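Local coordinates for protein ZYG-9 (Caenorhabditis elegans, PDB 2OF3) that plays a major role in organizing microtubules and spindle poles during mitosis and meiosis in one-cell stage embryos, as a member of the TOG/XMAP215 family, at residues V24-Q29 with D33-Q38. Sequence-based numbering, arbitrary orientation.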
# COMPACT_ATOMS: atom_id res chain seq x y z
N VAL A 24 -16.72 -3.32 11.84
CA VAL A 24 -16.94 -2.71 10.54
C VAL A 24 -15.62 -2.73 9.78
O VAL A 24 -14.53 -2.60 10.40
CB VAL A 24 -17.52 -1.27 10.57
CG1 VAL A 24 -18.78 -1.18 11.50
CG2 VAL A 24 -16.51 -0.26 11.05
N LYS A 25 -15.72 -2.90 8.46
CA LYS A 25 -14.56 -3.10 7.61
C LYS A 25 -13.95 -1.77 7.20
O LYS A 25 -14.65 -0.83 6.85
CB LYS A 25 -14.95 -3.91 6.37
CG LYS A 25 -15.38 -5.34 6.66
CD LYS A 25 -15.70 -6.09 5.38
CE LYS A 25 -16.73 -7.18 5.63
NZ LYS A 25 -16.27 -8.16 6.65
N TRP A 26 -12.62 -1.72 7.26
CA TRP A 26 -11.87 -0.50 7.01
C TRP A 26 -11.77 -0.31 5.50
O TRP A 26 -10.74 -0.60 4.85
CB TRP A 26 -10.50 -0.70 7.63
CG TRP A 26 -9.85 0.59 8.04
CD1 TRP A 26 -8.86 1.22 7.40
CD2 TRP A 26 -10.16 1.38 9.20
NE1 TRP A 26 -8.48 2.34 8.09
CE2 TRP A 26 -9.28 2.47 9.20
CE3 TRP A 26 -11.07 1.24 10.27
CZ2 TRP A 26 -9.30 3.47 10.19
CZ3 TRP A 26 -11.10 2.23 11.25
CH2 TRP A 26 -10.20 3.31 11.23
N ASN A 27 -12.87 0.14 4.90
CA ASN A 27 -13.01 0.15 3.44
C ASN A 27 -13.78 1.39 2.97
O ASN A 27 -14.34 1.39 1.87
CB ASN A 27 -13.66 -1.15 2.94
CG ASN A 27 -15.13 -1.30 3.41
OD1 ASN A 27 -15.67 -0.46 4.17
ND2 ASN A 27 -15.77 -2.36 2.97
N PHE A 28 -13.77 2.44 3.79
CA PHE A 28 -14.40 3.70 3.47
C PHE A 28 -13.73 4.44 2.30
O PHE A 28 -12.58 4.17 1.96
CB PHE A 28 -14.40 4.62 4.70
CG PHE A 28 -13.06 4.70 5.43
CD1 PHE A 28 -11.98 5.45 4.91
CD2 PHE A 28 -12.89 4.04 6.65
CE1 PHE A 28 -10.74 5.53 5.56
CE2 PHE A 28 -11.64 4.14 7.33
CZ PHE A 28 -10.56 4.87 6.76
N GLN A 29 -14.44 5.40 1.72
CA GLN A 29 -13.88 6.26 0.72
C GLN A 29 -13.17 7.39 1.42
O GLN A 29 -12.19 7.92 0.92
CB GLN A 29 -14.99 6.84 -0.16
CG GLN A 29 -15.71 5.80 -1.00
CD GLN A 29 -14.74 5.06 -1.95
OE1 GLN A 29 -13.82 5.67 -2.49
NE2 GLN A 29 -14.96 3.74 -2.14
N ASP A 33 -17.20 8.91 11.24
CA ASP A 33 -17.19 8.87 12.71
C ASP A 33 -17.24 7.43 13.16
O ASP A 33 -16.59 7.08 14.14
CB ASP A 33 -18.40 9.66 13.33
CG ASP A 33 -18.65 9.31 14.84
OD1 ASP A 33 -18.10 10.08 15.63
OD2 ASP A 33 -19.36 8.30 15.24
N GLU A 34 -17.99 6.60 12.46
CA GLU A 34 -18.13 5.20 12.87
C GLU A 34 -16.81 4.41 12.91
O GLU A 34 -16.55 3.62 13.83
CB GLU A 34 -19.11 4.48 11.94
CG GLU A 34 -19.60 3.17 12.62
CD GLU A 34 -20.45 2.24 11.73
OE1 GLU A 34 -20.52 2.48 10.50
OE2 GLU A 34 -20.97 1.22 12.29
N HIS A 35 -15.99 4.61 11.88
CA HIS A 35 -14.68 3.95 11.80
C HIS A 35 -13.71 4.49 12.87
O HIS A 35 -13.04 3.71 13.53
CB HIS A 35 -14.09 4.11 10.40
CG HIS A 35 -14.85 3.37 9.35
ND1 HIS A 35 -15.85 3.96 8.60
CD2 HIS A 35 -14.80 2.08 8.96
CE1 HIS A 35 -16.37 3.07 7.78
NE2 HIS A 35 -15.75 1.92 7.98
N ILE A 36 -13.66 5.81 13.04
CA ILE A 36 -12.79 6.42 14.04
C ILE A 36 -13.18 5.97 15.44
O ILE A 36 -12.29 5.65 16.24
CB ILE A 36 -12.78 7.99 13.92
CG1 ILE A 36 -12.21 8.43 12.57
CG2 ILE A 36 -11.99 8.67 15.10
CD1 ILE A 36 -12.66 9.90 12.20
N SER A 37 -14.48 5.93 15.75
CA SER A 37 -14.89 5.50 17.13
C SER A 37 -14.53 4.05 17.35
O SER A 37 -14.16 3.70 18.48
CB SER A 37 -16.42 5.56 17.40
OG SER A 37 -16.91 6.87 17.29
N GLN A 38 -14.69 3.20 16.32
CA GLN A 38 -14.33 1.78 16.48
C GLN A 38 -12.82 1.66 16.76
O GLN A 38 -12.40 0.92 17.66
CB GLN A 38 -14.70 0.98 15.21
CG GLN A 38 -14.23 -0.49 15.26
CD GLN A 38 -14.67 -1.26 14.05
OE1 GLN A 38 -13.90 -1.38 13.01
NE2 GLN A 38 -15.92 -1.74 14.09
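Trp26 and His35 come closest in backbone, their CA atoms 7.1 Å apart, where the irregular segment 24-29 runs past the first turns of helix 33-44, residues 33-38. His35 is the centrepiece. Its CG stands opposite its own carbonyl carbon (chi1 -68°), which sends the imidazole off the helix and in among Val24, Trp26 and Phe28. Phe28 turns an edge to the imidazole face, CD2 sitting over the middle of that ring and 3.4 Å from His35 CG, with the planes at 69°. Trp26 instead offers its face to the imidazole edge in an offset T-shaped pair, planes at 87°, while its CZ3 reaches His35 CB at 3.6 Å. Phe28 also lays CE2 over the centre of one Trp26 face, so its slim, apolar edge is wedged between indole and imidazole, meeting a face of each. Histidine adds polar ends: ND1 hydrogen-bonds with Thr32 OG1, and NE2 gives a weak, bent hydrogen bond (3.2 Å) to Lys25 O. Were an alanine here, the likely result is a gap between Val24 and the two rings and the loss of one donor to Lys25 O. Branched Val24 fills the flank, CG2 lying 3.6 Å from His35 CD2, and CG1 touches the carboxylate of Glu34. Beside it, the extended side chain of Gln38 brings its amide alongside the Val24 backbone. Within this helical TOG domain, the contact folds the linker after helix 10-19 back onto helix 33-44; Trp26 also hydrogen-bonds through NE1 to Thr93 OG1 and packs on Leu94 of helix 85-95, and Phe28 meets Tyr136 of helix 127-139.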